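Local coordinates for protein geranyltranstransferase (Marinomonas sp. MED121, PDB 4F62) that probably joins isopentenyl diphosphate to allylic diphosphates, building short-chain polyprenyl diphosphates such as farnesyl diphosphate, as a homodimeric isoprenoid synthase, at residues Q18-Q23 with Q119-E124; Q22-Y27 with Q32-M37; S64-A69 with P134-K139; A72-I77 with Q142-A147. All blocks are in the same frame, centred on the assembly; numbering follows the deposited sequence.

Interaction 1: Q18-Q23 with Q119-E124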
loop_
_atom_site.group_PDB
_atom_site.type_symbol
_atom_site.label_atom_id
_atom_site.label_comp_id
_atom_site.label_asym_id
_atom_site.label_seq_id
_atom_site.Cartn_x
_atom_site.Cartn_y
_atom_site.Cartn_z
ATOM N N GLN A 18 11.652 5.879 -17.363
ATOM C CA GLN A 18 11.015 7.133 -17.765
ATOM C C GLN A 18 9.606 7.261 -17.190
ATOM O O GLN A 18 9.200 8.337 -16.752
ATOM C CB GLN A 18 10.942 7.246 -19.287
ATOM C CG GLN A 18 12.199 7.756 -19.950
ATOM C CD GLN A 18 12.052 7.809 -21.461
ATOM O OE1 GLN A 18 11.614 8.820 -22.019
ATOM N NE2 GLN A 18 12.396 6.709 -22.131
ATOM N N TYR A 19 8.855 6.167 -17.201
ATOM C CA TYR A 19 7.474 6.204 -16.738
ATOM C C TYR A 19 7.406 6.439 -15.227
ATOM O O TYR A 19 6.609 7.242 -14.754
ATOM C CB TYR A 19 6.771 4.899 -17.110
ATOM C CG TYR A 19 5.312 4.835 -16.736
ATOM C CD1 TYR A 19 4.338 5.380 -17.565
ATOM C CD2 TYR A 19 4.903 4.202 -15.568
ATOM C CE1 TYR A 19 2.997 5.304 -17.232
ATOM C CE2 TYR A 19 3.567 4.130 -15.220
ATOM C CZ TYR A 19 2.621 4.676 -16.049
ATOM O OH TYR A 19 1.285 4.600 -15.711
ATOM N N LEU A 20 8.245 5.736 -14.471
ATOM C CA LEU A 20 8.339 5.974 -13.031
ATOM C C LEU A 20 8.656 7.448 -12.751
ATOM O O LEU A 20 7.990 8.084 -11.932
ATOM C CB LEU A 20 9.394 5.062 -12.384
ATOM C CG LEU A 20 8.981 3.613 -12.143
ATOM C CD1 LEU A 20 10.234 2.741 -11.957
ATOM C CD2 LEU A 20 8.045 3.524 -10.918
ATOM N N GLU A 21 9.652 7.982 -13.459
ATOM C CA GLU A 21 10.068 9.369 -13.309
ATOM C C GLU A 21 8.923 10.335 -13.563
ATOM O O GLU A 21 8.730 11.292 -12.810
ATOM C CB GLU A 21 11.219 9.692 -14.274
ATOM C CG GLU A 21 12.505 10.098 -13.590
ATOM C CD GLU A 21 12.361 11.357 -12.754
ATOM O OE1 GLU A 21 12.928 11.399 -11.638
ATOM O OE2 GLU A 21 11.687 12.306 -13.214
ATOM N N GLN A 22 8.174 10.087 -14.633
ATOM C CA GLN A 22 7.049 10.944 -14.986
ATOM C C GLN A 22 5.955 10.863 -13.924
ATOM O O GLN A 22 5.442 11.885 -13.493
ATOM C CB GLN A 22 6.485 10.569 -16.361
ATOM C CG GLN A 22 7.352 11.001 -17.536
ATOM C CD GLN A 22 7.189 10.094 -18.756
ATOM O OE1 GLN A 22 6.369 9.169 -18.759
ATOM N NE2 GLN A 22 7.982 10.352 -19.795
ATOM N N GLN A 23 5.606 9.655 -13.488
ATOM C CA GLN A 23 4.506 9.505 -12.541
ATOM C C GLN A 23 4.841 10.002 -11.131
ATOM O O GLN A 23 3.950 10.441 -10.401
ATOM C CB GLN A 23 4.009 8.053 -12.499
ATOM C CG GLN A 23 3.526 7.548 -13.847
ATOM C CD GLN A 23 2.351 8.359 -14.375
ATOM O OE1 GLN A 23 1.408 8.651 -13.643
ATOM N NE2 GLN A 23 2.411 8.734 -15.650
ATOM N N GLN A 119 5.242 1.892 -1.231
ATOM C CA GLN A 119 4.080 1.004 -1.312
ATOM C C GLN A 119 2.829 1.771 -1.756
ATOM O O GLN A 119 2.094 1.315 -2.637
ATOM C CB GLN A 119 3.791 0.226 -0.007
ATOM C CG GLN A 119 2.455 -0.503 -0.138
ATOM C CD GLN A 119 2.129 -1.508 0.967
ATOM O OE1 GLN A 119 1.132 -2.224 0.860
ATOM N NE2 GLN A 119 2.945 -1.554 2.031
ATOM N N THR A 120 2.582 2.940 -1.167
ATOM C CA THR A 120 1.388 3.697 -1.547
ATOM C C THR A 120 1.498 4.142 -3.004
ATOM O O THR A 120 0.496 4.247 -3.708
ATOM C CB THR A 120 1.205 4.956 -0.688
ATOM O OG1 THR A 120 1.410 4.628 0.689
ATOM C CG2 THR A 120 -0.206 5.550 -0.893
ATOM N N PHE A 121 2.715 4.431 -3.452
ATOM C CA PHE A 121 2.918 4.888 -4.828
ATOM C C PHE A 121 2.543 3.765 -5.816
ATOM O O PHE A 121 2.034 4.034 -6.903
ATOM C CB PHE A 121 4.370 5.336 -5.002
ATOM C CG PHE A 121 4.701 5.839 -6.380
ATOM C CD1 PHE A 121 3.995 6.889 -6.937
ATOM C CD2 PHE A 121 5.760 5.283 -7.100
ATOM C CE1 PHE A 121 4.306 7.375 -8.205
ATOM C CE2 PHE A 121 6.087 5.765 -8.378
ATOM C CZ PHE A 121 5.358 6.807 -8.928
ATOM N N ALA A 122 2.790 2.512 -5.436
ATOM C CA ALA A 122 2.410 1.386 -6.288
ATOM C C ALA A 122 0.915 1.422 -6.560
ATOM O O ALA A 122 0.464 1.223 -7.687
ATOM C CB ALA A 122 2.785 0.074 -5.640
ATOM N N PHE A 123 0.141 1.711 -5.524
ATOM C CA PHE A 123 -1.304 1.762 -5.682
ATOM C C PHE A 123 -1.747 3.029 -6.373
ATOM O O PHE A 123 -2.780 3.043 -7.043
ATOM C CB PHE A 123 -2.002 1.513 -4.338
ATOM C CG PHE A 123 -1.765 0.112 -3.813
ATOM C CD1 PHE A 123 -2.459 -0.968 -4.350
ATOM C CD2 PHE A 123 -0.813 -0.129 -2.821
ATOM C CE1 PHE A 123 -2.237 -2.267 -3.884
ATOM C CE2 PHE A 123 -0.581 -1.421 -2.348
ATOM C CZ PHE A 123 -1.299 -2.498 -2.881
ATOM N N GLU A 124 -0.950 4.088 -6.245
ATOM C CA GLU A 124 -1.230 5.317 -6.973
ATOM C C GLU A 124 -1.106 5.020 -8.469
ATOM O O GLU A 124 -1.943 5.434 -9.272
ATOM C CB GLU A 124 -0.245 6.428 -6.572
ATOM C CG GLU A 124 -0.434 7.746 -7.356
ATOM C CD GLU A 124 0.590 8.825 -6.971
ATOM O OE1 GLU A 124 1.239 8.722 -5.895
ATOM O OE2 GLU A 124 0.756 9.780 -7.752
#
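Helices 18-23 and 119-124 lie nearly perpendicular, their N-to-C directions 97° apart and their axes 12.0 Å apart at closest approach, with Q23 and E124 the nearest CA pair at 9.0 Å. F121 spans most of that gap. Its CG stands anti to the backbone N (chi1 -180°), which carries the ring straight out from its own helix to the C-terminal turn of the other. The ring meets that turn with its rim. L20 reaches one edge, CD2 lying 3.9 Å from CE2 of F121 close to the ring plane; the backbone of Q23 lies along another, with its O 3.8 Å from CE1 of F121, also near the plane. CB of Q23 completes the set, 4.0 Å from CZ of F121. Q23 keeps CG beside its backbone N (chi1 -59°), which lays CG 3.6 Å above one face of the Y19 ring, toward the rim. No hydrogen bond joins the segments, so van der Waals packing carries the contact. E124 only skirts it: its carboxylate is engaged by R150 of the second subunit in a salt bridge. Within the all-helical isoprenoid synthase fold, helix 108-126 is thus held between several neighbours: helix 5-23 here, S76 of helix 65-86 against F121, L144 of helix 134-148 against A122 and F123, and the second subunit, whose F123 stacks on its counterpart.

Interaction 2: Q22-Y27 with Q32-M37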
loop_
_atom_site.group_PDB
_atom_site.type_symbol
_atom_site.label_atom_id
_atom_site.label_comp_id
_atom_site.label_asym_id
_atom_site.label_seq_id
_atom_site.Cartn_x
_atom_site.Cartn_y
_atom_site.Cartn_z
ATOM N N GLN A 22 8.174 10.087 -14.633
ATOM C CA GLN A 22 7.049 10.944 -14.986
ATOM C C GLN A 22 5.955 10.863 -13.924
ATOM O O GLN A 22 5.442 11.885 -13.493
ATOM C CB GLN A 22 6.485 10.569 -16.361
ATOM C CG GLN A 22 7.352 11.001 -17.536
ATOM C CD GLN A 22 7.189 10.094 -18.756
ATOM O OE1 GLN A 22 6.369 9.169 -18.759
ATOM N NE2 GLN A 22 7.982 10.352 -19.795
ATOM N N GLN A 23 5.606 9.655 -13.488
ATOM C CA GLN A 23 4.506 9.505 -12.541
ATOM C C GLN A 23 4.841 10.002 -11.131
ATOM O O GLN A 23 3.950 10.441 -10.401
ATOM C CB GLN A 23 4.009 8.053 -12.499
ATOM C CG GLN A 23 3.526 7.548 -13.847
ATOM C CD GLN A 23 2.351 8.359 -14.375
ATOM O OE1 GLN A 23 1.408 8.651 -13.643
ATOM N NE2 GLN A 23 2.411 8.734 -15.650
ATOM N N LEU A 24 6.107 9.909 -10.731
ATOM C CA LEU A 24 6.499 10.433 -9.425
ATOM C C LEU A 24 6.562 11.953 -9.542
ATOM O O LEU A 24 7.644 12.536 -9.554
ATOM C CB LEU A 24 7.852 9.867 -8.964
ATOM C CG LEU A 24 8.199 10.051 -7.475
ATOM C CD1 LEU A 24 7.114 9.454 -6.594
ATOM C CD2 LEU A 24 9.536 9.419 -7.122
ATOM N N SER A 25 5.388 12.577 -9.639
ATOM C CA SER A 25 5.267 14.012 -9.897
ATOM C C SER A 25 5.768 14.850 -8.724
ATOM O O SER A 25 5.645 14.464 -7.551
ATOM C CB SER A 25 3.808 14.371 -10.182
ATOM O OG SER A 25 2.983 13.977 -9.095
ATOM N N ASP A 26 6.335 16.004 -9.047
ATOM C CA ASP A 26 6.852 16.913 -8.035
ATOM C C ASP A 26 5.755 17.434 -7.105
ATOM O O ASP A 26 4.634 17.722 -7.532
ATOM C CB ASP A 26 7.596 18.085 -8.692
ATOM C CG ASP A 26 8.974 17.694 -9.184
ATOM O OD1 ASP A 26 9.499 16.662 -8.718
ATOM O OD2 ASP A 26 9.536 18.426 -10.025
ATOM N N TYR A 27 6.099 17.538 -5.826
ATOM C CA TYR A 27 5.192 18.063 -4.815
ATOM C C TYR A 27 6.044 18.638 -3.685
ATOM O O TYR A 27 6.615 17.889 -2.895
ATOM C CB TYR A 27 4.272 16.952 -4.316
ATOM C CG TYR A 27 3.263 17.420 -3.303
ATOM C CD1 TYR A 27 2.456 18.522 -3.558
ATOM C CD2 TYR A 27 3.119 16.765 -2.096
ATOM C CE1 TYR A 27 1.533 18.956 -2.626
ATOM C CE2 TYR A 27 2.202 17.184 -1.167
ATOM C CZ TYR A 27 1.411 18.276 -1.431
ATOM O OH TYR A 27 0.493 18.691 -0.492
ATOM N N GLN A 32 11.890 16.252 0.425
ATOM C CA GLN A 32 12.766 15.316 1.135
ATOM C C GLN A 32 12.361 13.856 0.929
ATOM O O GLN A 32 13.206 12.994 0.660
ATOM C CB GLN A 32 12.813 15.641 2.632
ATOM C CG GLN A 32 13.526 16.939 2.939
ATOM C CD GLN A 32 14.866 17.031 2.234
ATOM O OE1 GLN A 32 15.047 17.840 1.319
ATOM N NE2 GLN A 32 15.814 16.195 2.651
ATOM N N LEU A 33 11.067 13.585 1.058
ATOM C CA LEU A 33 10.556 12.235 0.876
ATOM C C LEU A 33 10.876 11.704 -0.515
ATOM O O LEU A 33 11.310 10.563 -0.675
ATOM C CB LEU A 33 9.042 12.208 1.103
ATOM C CG LEU A 33 8.383 10.833 1.024
ATOM C CD1 LEU A 33 8.948 9.919 2.105
ATOM C CD2 LEU A 33 6.860 10.958 1.168
ATOM N N HIS A 34 10.649 12.536 -1.521
ATOM C CA HIS A 34 10.856 12.135 -2.906
ATOM C C HIS A 34 12.328 11.866 -3.183
ATOM O O HIS A 34 12.661 10.985 -3.974
ATOM C CB HIS A 34 10.338 13.213 -3.863
ATOM C CG HIS A 34 8.838 13.217 -4.004
ATOM N ND1 HIS A 34 8.163 14.293 -4.544
ATOM C CD2 HIS A 34 7.912 12.296 -3.701
ATOM C CE1 HIS A 34 6.862 14.024 -4.556
ATOM N NE2 HIS A 34 6.686 12.812 -4.047
ATOM N N ASN A 35 13.205 12.644 -2.558
ATOM C CA ASN A 35 14.638 12.410 -2.707
ATOM C C ASN A 35 15.006 10.991 -2.292
ATOM O O ASN A 35 15.665 10.274 -3.041
ATOM C CB ASN A 35 15.435 13.443 -1.918
ATOM C CG ASN A 35 15.431 14.803 -2.588
ATOM O OD1 ASN A 35 15.164 14.907 -3.792
ATOM N ND2 ASN A 35 15.729 15.852 -1.819
ATOM N N ALA A 36 14.535 10.576 -1.120
ATOM C CA ALA A 36 14.793 9.230 -0.627
ATOM C C ALA A 36 14.135 8.171 -1.510
ATOM O O ALA A 36 14.736 7.132 -1.793
ATOM C CB ALA A 36 14.319 9.093 0.807
ATOM N N MET A 37 12.901 8.433 -1.937
ATOM C CA MET A 37 12.179 7.515 -2.814
ATOM C C MET A 37 12.935 7.298 -4.107
ATOM O O MET A 37 13.106 6.164 -4.553
ATOM C CB MET A 37 10.776 8.044 -3.130
ATOM C CG MET A 37 9.762 7.856 -2.007
ATOM S SD MET A 37 8.188 8.678 -2.367
ATOM C CE MET A 37 7.342 7.435 -3.346
HETATM O O HOH W 1 9.049 16.950 -5.077
#
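L24, the first residue past helix 5-23 to leave helical angles, sends its side chain toward helix 32-37. With CG anti to the backbone N (chi1 -165°), its CD1 comes to 3.8 Å from CE of M37 and 4.1 Å from CD2 of H34. M37 meets it through a bend at chi3 (85°) and crosses it at a slant, while H34 runs past it in the opposite direction. L24 is also the centre of an inverse gamma turn, which swings the chain out of the helix. The connection from 24 to 30 is a short loop between two successive helices of the all-helical isoprenoid synthase fold. At S25 the backbone touches: its O is 3.3 Å from CE1 of H34, placed obliquely to the imidazole, and accepts a hydrogen bond from R150 of the second subunit. D26 forms a salt bridge with R38. Y27 N lies in the plane of the H34 ring at its edge and donates to a water 3.1 Å away. The same water is hydrogen-bonded to ND1 of H34 at 2.9 Å, bridging loop and helix. CB of Y27 packs 3.9 Å from CE1 of H34, while its hydroxyl is hydrogen-bonded to H179 of the second subunit.

Interaction 3: S64-A69 with P134-K139. With SO4 (sulfate ion), chain C.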
loop_
_atom_site.group_PDB
_atom_site.type_symbol
_atom_site.label_atom_id
_atom_site.label_comp_id
_atom_site.label_asym_id
_atom_site.label_seq_id
_atom_site.Cartn_x
_atom_site.Cartn_y
_atom_site.Cartn_z
ATOM N N SER A 64 0.357 -1.890 -23.041
ATOM C CA SER A 64 -0.669 -0.869 -22.886
ATOM C C SER A 64 -0.348 0.022 -21.702
ATOM O O SER A 64 0.607 -0.236 -20.980
ATOM C CB SER A 64 -2.029 -1.528 -22.644
ATOM O OG SER A 64 -2.431 -2.257 -23.784
ATOM N N SER A 65 -1.161 1.056 -21.496
ATOM C CA SER A 65 -0.932 1.973 -20.386
ATOM C C SER A 65 -0.965 1.239 -19.044
ATOM O O SER A 65 -0.142 1.514 -18.164
ATOM C CB SER A 65 -1.927 3.143 -20.421
ATOM O OG SER A 65 -3.251 2.687 -20.227
ATOM N N LEU A 66 -1.883 0.282 -18.892
ATOM C CA LEU A 66 -1.920 -0.509 -17.657
ATOM C C LEU A 66 -0.760 -1.501 -17.553
ATOM O O LEU A 66 -0.485 -2.015 -16.470
ATOM C CB LEU A 66 -3.272 -1.226 -17.449
ATOM C CG LEU A 66 -4.478 -0.315 -17.144
ATOM C CD1 LEU A 66 -5.764 -1.126 -17.003
ATOM C CD2 LEU A 66 -4.237 0.492 -15.881
ATOM N N THR A 67 -0.077 -1.782 -18.656
ATOM C CA THR A 67 1.142 -2.591 -18.544
ATOM C C THR A 67 2.238 -1.745 -17.904
ATOM O O THR A 67 3.001 -2.215 -17.045
ATOM C CB THR A 67 1.657 -3.055 -19.921
ATOM O OG1 THR A 67 0.571 -3.545 -20.716
ATOM C CG2 THR A 67 2.690 -4.146 -19.744
ATOM N N ASP A 68 2.337 -0.495 -18.362
ATOM C CA ASP A 68 3.226 0.484 -17.731
ATOM C C ASP A 68 2.905 0.654 -16.249
ATOM O O ASP A 68 3.806 0.614 -15.405
ATOM C CB ASP A 68 3.126 1.847 -18.429
ATOM C CG ASP A 68 3.894 1.890 -19.730
ATOM O OD1 ASP A 68 4.971 1.251 -19.816
ATOM O OD2 ASP A 68 3.415 2.551 -20.670
ATOM N N ALA A 69 1.624 0.840 -15.932
ATOM C CA ALA A 69 1.222 0.992 -14.531
ATOM C C ALA A 69 1.588 -0.239 -13.697
ATOM O O ALA A 69 2.069 -0.129 -12.559
ATOM C CB ALA A 69 -0.275 1.288 -14.436
ATOM N N PRO A 134 -11.534 0.890 -15.427
ATOM C CA PRO A 134 -11.567 0.651 -13.975
ATOM C C PRO A 134 -11.716 -0.819 -13.565
ATOM O O PRO A 134 -11.114 -1.208 -12.563
ATOM C CB PRO A 134 -12.776 1.481 -13.497
ATOM C CG PRO A 134 -13.632 1.649 -14.712
ATOM C CD PRO A 134 -12.693 1.673 -15.892
ATOM N N GLU A 135 -12.505 -1.614 -14.286
ATOM C CA GLU A 135 -12.684 -3.011 -13.894
ATOM C C GLU A 135 -11.347 -3.743 -14.009
ATOM O O GLU A 135 -10.960 -4.518 -13.128
ATOM C CB GLU A 135 -13.736 -3.709 -14.755
ATOM C CG GLU A 135 -14.226 -5.032 -14.164
ATOM C CD GLU A 135 -14.974 -5.907 -15.168
ATOM O OE1 GLU A 135 -15.610 -5.355 -16.095
ATOM O OE2 GLU A 135 -14.922 -7.152 -15.029
ATOM N N LEU A 136 -10.636 -3.496 -15.101
ATOM C CA LEU A 136 -9.314 -4.092 -15.276
ATOM C C LEU A 136 -8.338 -3.552 -14.218
ATOM O O LEU A 136 -7.549 -4.311 -13.658
ATOM C CB LEU A 136 -8.801 -3.859 -16.704
ATOM C CG LEU A 136 -7.425 -4.422 -17.090
ATOM C CD1 LEU A 136 -7.300 -5.895 -16.731
ATOM C CD2 LEU A 136 -7.195 -4.215 -18.595
ATOM N N ALA A 137 -8.390 -2.252 -13.926
ATOM C CA ALA A 137 -7.497 -1.700 -12.894
ATOM C C ALA A 137 -7.736 -2.378 -11.530
ATOM O O ALA A 137 -6.783 -2.728 -10.818
ATOM C CB ALA A 137 -7.667 -0.166 -12.780
ATOM N N ILE A 138 -9.008 -2.567 -11.180
ATOM C CA ILE A 138 -9.347 -3.215 -9.911
ATOM C C ILE A 138 -8.760 -4.629 -9.882
ATOM O O ILE A 138 -8.184 -5.043 -8.878
ATOM C CB ILE A 138 -10.866 -3.238 -9.663
ATOM C CG1 ILE A 138 -11.343 -1.837 -9.265
ATOM C CG2 ILE A 138 -11.249 -4.256 -8.570
ATOM C CD1 ILE A 138 -10.893 -1.404 -7.874
ATOM N N LYS A 139 -8.863 -5.344 -11.002
ATOM C CA LYS A 139 -8.301 -6.690 -11.095
ATOM C C LYS A 139 -6.789 -6.659 -10.878
ATOM O O LYS A 139 -6.249 -7.480 -10.134
ATOM C CB LYS A 139 -8.661 -7.333 -12.445
ATOM C CG LYS A 139 -8.022 -8.701 -12.722
ATOM C CD LYS A 139 -8.496 -9.815 -11.766
ATOM C CE LYS A 139 -7.947 -11.191 -12.202
ATOM N NZ LYS A 139 -8.063 -12.258 -11.158
HETATM S S SO4 C . -13.095 -1.935 -18.016
HETATM O O1 SO4 C . -12.851 -0.995 -19.106
HETATM O O2 SO4 C . -13.925 -3.046 -18.484
HETATM O O3 SO4 C . -11.804 -2.449 -17.559
HETATM O O4 SO4 C . -13.796 -1.233 -16.937
#
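L136 N, in the first turn of helix 134-139, donates to O3 of a sulfate ion at 2.9 Å (N-H...O 156°), and E135 N donates to O4 of the same ion at 3.0 Å (159°). Neighbouring amides thus hold separate oxygens of one anion, which probably came from the crystallisation liquor. P134 closes in on O4 with CD at 3.3 Å. The positive end of the helix dipole would favour an anion here, and the nearby E135 carboxylate, whose OE1 is 3.7 Å from sulfate O2, would temper that. L136 serves both partners: its backbone N faces the sulfate, and its side chain meets L66 of helix 65-69. CG of L136 stands anti to the backbone N (chi1 -180°), and CD1 of L66 settles against its branch point, 3.7 Å from CG and 3.8 Å from CD2 of L136. The two leucine side chains point in opposing directions as they pass. CD1 of L66 also lies 4.2 Å from A137 N, next to the helix backbone, and L66 further packs on S131, Q133 and S195. Nothing polar crosses between the segments. Helix 65-69 opens at S64, whose O accepts from both T67 N and D68 N, while S64 N donates to T67 OG1 at 2.9 Å. The first turns of the two helices meet through L66 and L136. P134 and E135 pack on E135 and P134 of the second subunit. The sulfate site is a helix N-terminus binding an anion through main-chain amides, set in an all-helical prenyl synthase fold.

Interaction 4: A72-I77 with Q142-A147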
loop_
_atom_site.group_PDB
_atom_site.type_symbol
_atom_site.label_atom_id
_atom_site.label_comp_id
_atom_site.label_asym_id
_atom_site.label_seq_id
_atom_site.Cartn_x
_atom_site.Cartn_y
_atom_site.Cartn_z
ATOM N N ALA A 72 5.505 -0.585 -13.333
ATOM C CA ALA A 72 5.974 0.444 -12.412
ATOM C C ALA A 72 5.545 0.139 -10.978
ATOM O O ALA A 72 6.327 0.330 -10.045
ATOM C CB ALA A 72 5.447 1.815 -12.839
ATOM N N ALA A 73 4.307 -0.339 -10.805
ATOM C CA ALA A 73 3.795 -0.677 -9.475
ATOM C C ALA A 73 4.589 -1.820 -8.872
ATOM O O ALA A 73 4.962 -1.781 -7.694
ATOM C CB ALA A 73 2.307 -1.050 -9.521
ATOM N N LEU A 74 4.835 -2.846 -9.679
ATOM C CA LEU A 74 5.612 -3.999 -9.220
ATOM C C LEU A 74 7.030 -3.575 -8.835
ATOM O O LEU A 74 7.576 -4.034 -7.829
ATOM C CB LEU A 74 5.668 -5.071 -10.317
ATOM C CG LEU A 74 4.342 -5.817 -10.496
ATOM C CD1 LEU A 74 4.277 -6.430 -11.875
ATOM C CD2 LEU A 74 4.210 -6.898 -9.441
ATOM N N GLU A 75 7.631 -2.694 -9.629
ATOM C CA GLU A 75 8.979 -2.233 -9.299
ATOM C C GLU A 75 8.974 -1.416 -7.996
ATOM O O GLU A 75 9.923 -1.483 -7.210
ATOM C CB GLU A 75 9.591 -1.426 -10.459
ATOM C CG GLU A 75 11.046 -1.053 -10.232
ATOM C CD GLU A 75 11.992 -2.271 -10.236
ATOM O OE1 GLU A 75 11.581 -3.362 -10.690
ATOM O OE2 GLU A 75 13.165 -2.136 -9.797
ATOM N N SER A 76 7.896 -0.667 -7.762
ATOM C CA SER A 76 7.785 0.135 -6.536
ATOM C C SER A 76 7.629 -0.735 -5.307
ATOM O O SER A 76 8.231 -0.458 -4.266
ATOM C CB SER A 76 6.629 1.148 -6.606
ATOM O OG SER A 76 6.916 2.114 -7.604
ATOM N N ILE A 77 6.810 -1.775 -5.421
ATOM C CA ILE A 77 6.679 -2.746 -4.345
ATOM C C ILE A 77 8.044 -3.391 -4.050
ATOM O O ILE A 77 8.484 -3.436 -2.896
ATOM C CB ILE A 77 5.639 -3.834 -4.680
ATOM C CG1 ILE A 77 4.237 -3.209 -4.698
ATOM C CG2 ILE A 77 5.689 -4.953 -3.641
ATOM C CD1 ILE A 77 3.824 -2.580 -3.342
ATOM N N GLN A 142 -6.057 -6.133 -7.267
ATOM C CA GLN A 142 -6.246 -7.391 -6.539
ATOM C C GLN A 142 -5.036 -8.303 -6.694
ATOM O O GLN A 142 -4.581 -8.899 -5.715
ATOM C CB GLN A 142 -7.503 -8.115 -7.012
ATOM C CG GLN A 142 -8.782 -7.397 -6.634
ATOM C CD GLN A 142 -9.991 -7.965 -7.352
ATOM O OE1 GLN A 142 -9.850 -8.718 -8.312
ATOM N NE2 GLN A 142 -11.187 -7.598 -6.898
ATOM N N GLU A 143 -4.526 -8.400 -7.923
ATOM C CA GLU A 143 -3.340 -9.199 -8.215
ATOM C C GLU A 143 -2.157 -8.722 -7.388
ATOM O O GLU A 143 -1.413 -9.533 -6.823
ATOM C CB GLU A 143 -2.969 -9.124 -9.706
ATOM C CG GLU A 143 -3.916 -9.874 -10.651
ATOM C CD GLU A 143 -3.887 -11.389 -10.475
ATOM O OE1 GLU A 143 -2.847 -11.939 -10.039
ATOM O OE2 GLU A 143 -4.911 -12.041 -10.781
ATOM N N LEU A 144 -1.974 -7.406 -7.324
ATOM C CA LEU A 144 -0.813 -6.848 -6.635
ATOM C C LEU A 144 -0.953 -7.063 -5.132
ATOM O O LEU A 144 0.018 -7.380 -4.445
ATOM C CB LEU A 144 -0.656 -5.357 -6.924
ATOM C CG LEU A 144 0.622 -4.729 -6.347
ATOM C CD1 LEU A 144 1.854 -5.330 -6.994
ATOM C CD2 LEU A 144 0.624 -3.198 -6.509
ATOM N N VAL A 145 -2.173 -6.894 -4.631
ATOM C CA VAL A 145 -2.452 -7.062 -3.210
ATOM C C VAL A 145 -2.119 -8.484 -2.753
ATOM O O VAL A 145 -1.441 -8.688 -1.738
ATOM C CB VAL A 145 -3.940 -6.750 -2.897
ATOM C CG1 VAL A 145 -4.414 -7.512 -1.658
ATOM C CG2 VAL A 145 -4.132 -5.253 -2.712
ATOM N N VAL A 146 -2.580 -9.465 -3.512
ATOM C CA VAL A 146 -2.407 -10.840 -3.090
ATOM C C VAL A 146 -0.927 -11.243 -3.151
ATOM O O VAL A 146 -0.472 -12.073 -2.357
ATOM C CB VAL A 146 -3.321 -11.805 -3.889
ATOM C CG1 VAL A 146 -2.740 -12.110 -5.242
ATOM C CG2 VAL A 146 -3.525 -13.080 -3.120
ATOM N N ALA A 147 -0.178 -10.625 -4.067
ATOM C CA ALA A 147 1.245 -10.918 -4.227
ATOM C C ALA A 147 2.125 -10.223 -3.195
ATOM O O ALA A 147 3.172 -10.745 -2.823
ATOM C CB ALA A 147 1.710 -10.539 -5.620
#
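L144 of helix 142-147 is the one side chain that meets three partners on helix 72-77. Its CG stands anti to the backbone N (chi1 -174°), and its second torsion spreads the two methyls over different neighbours. CD1 goes to L74, lying 3.7 Å from its CD2, and to I77, 3.9 Å from its CG1. CD2 turns toward A73, 4.1 Å from its CB, and also touches CG1 of I77 at 4.0 Å. L74 CG and I77 CG1 both stand anti to the carbonyl carbon, and each side chain runs past L144 in the opposite direction. The segments run nearly parallel, 19° between their directions, with axes 11.3 Å apart at closest approach. They belong to the helical bundle of the isoprenoid synthase fold, with L74 also reaching L184 and S188 of helix 170-194, and I77 packing on A122 of helix 108-126. S76 packs on L20 and F121, and its hydroxyl folds back on its own helix. S76 OG donates to A72 O at 3.1 Å, tilted 33° from the carbonyl plane, while S76 N approaches the same oxygen from the opposite face.

Overall arrangement
From the N terminus, helix 5-23 enters interaction 1 and then leads directly into interaction 2, which closes the short loop to helix 31-41. Interactions 1 and 2 start from the same stretch, and interaction 2 closes far sooner; interaction 1 closes 96 residues on, at helix 108-126. The two touch where F121 packs on L24 and M37. Interactions 3 and 4 open at helix 65-86, within that longer loop, and close beyond it at helix 134-148, so both cross interaction 1. They are successive stations along one helix pair, and cross each other. Y19 lies against D68, and F121 against S76, joining interaction 1 to both. Interaction 2 touches neither.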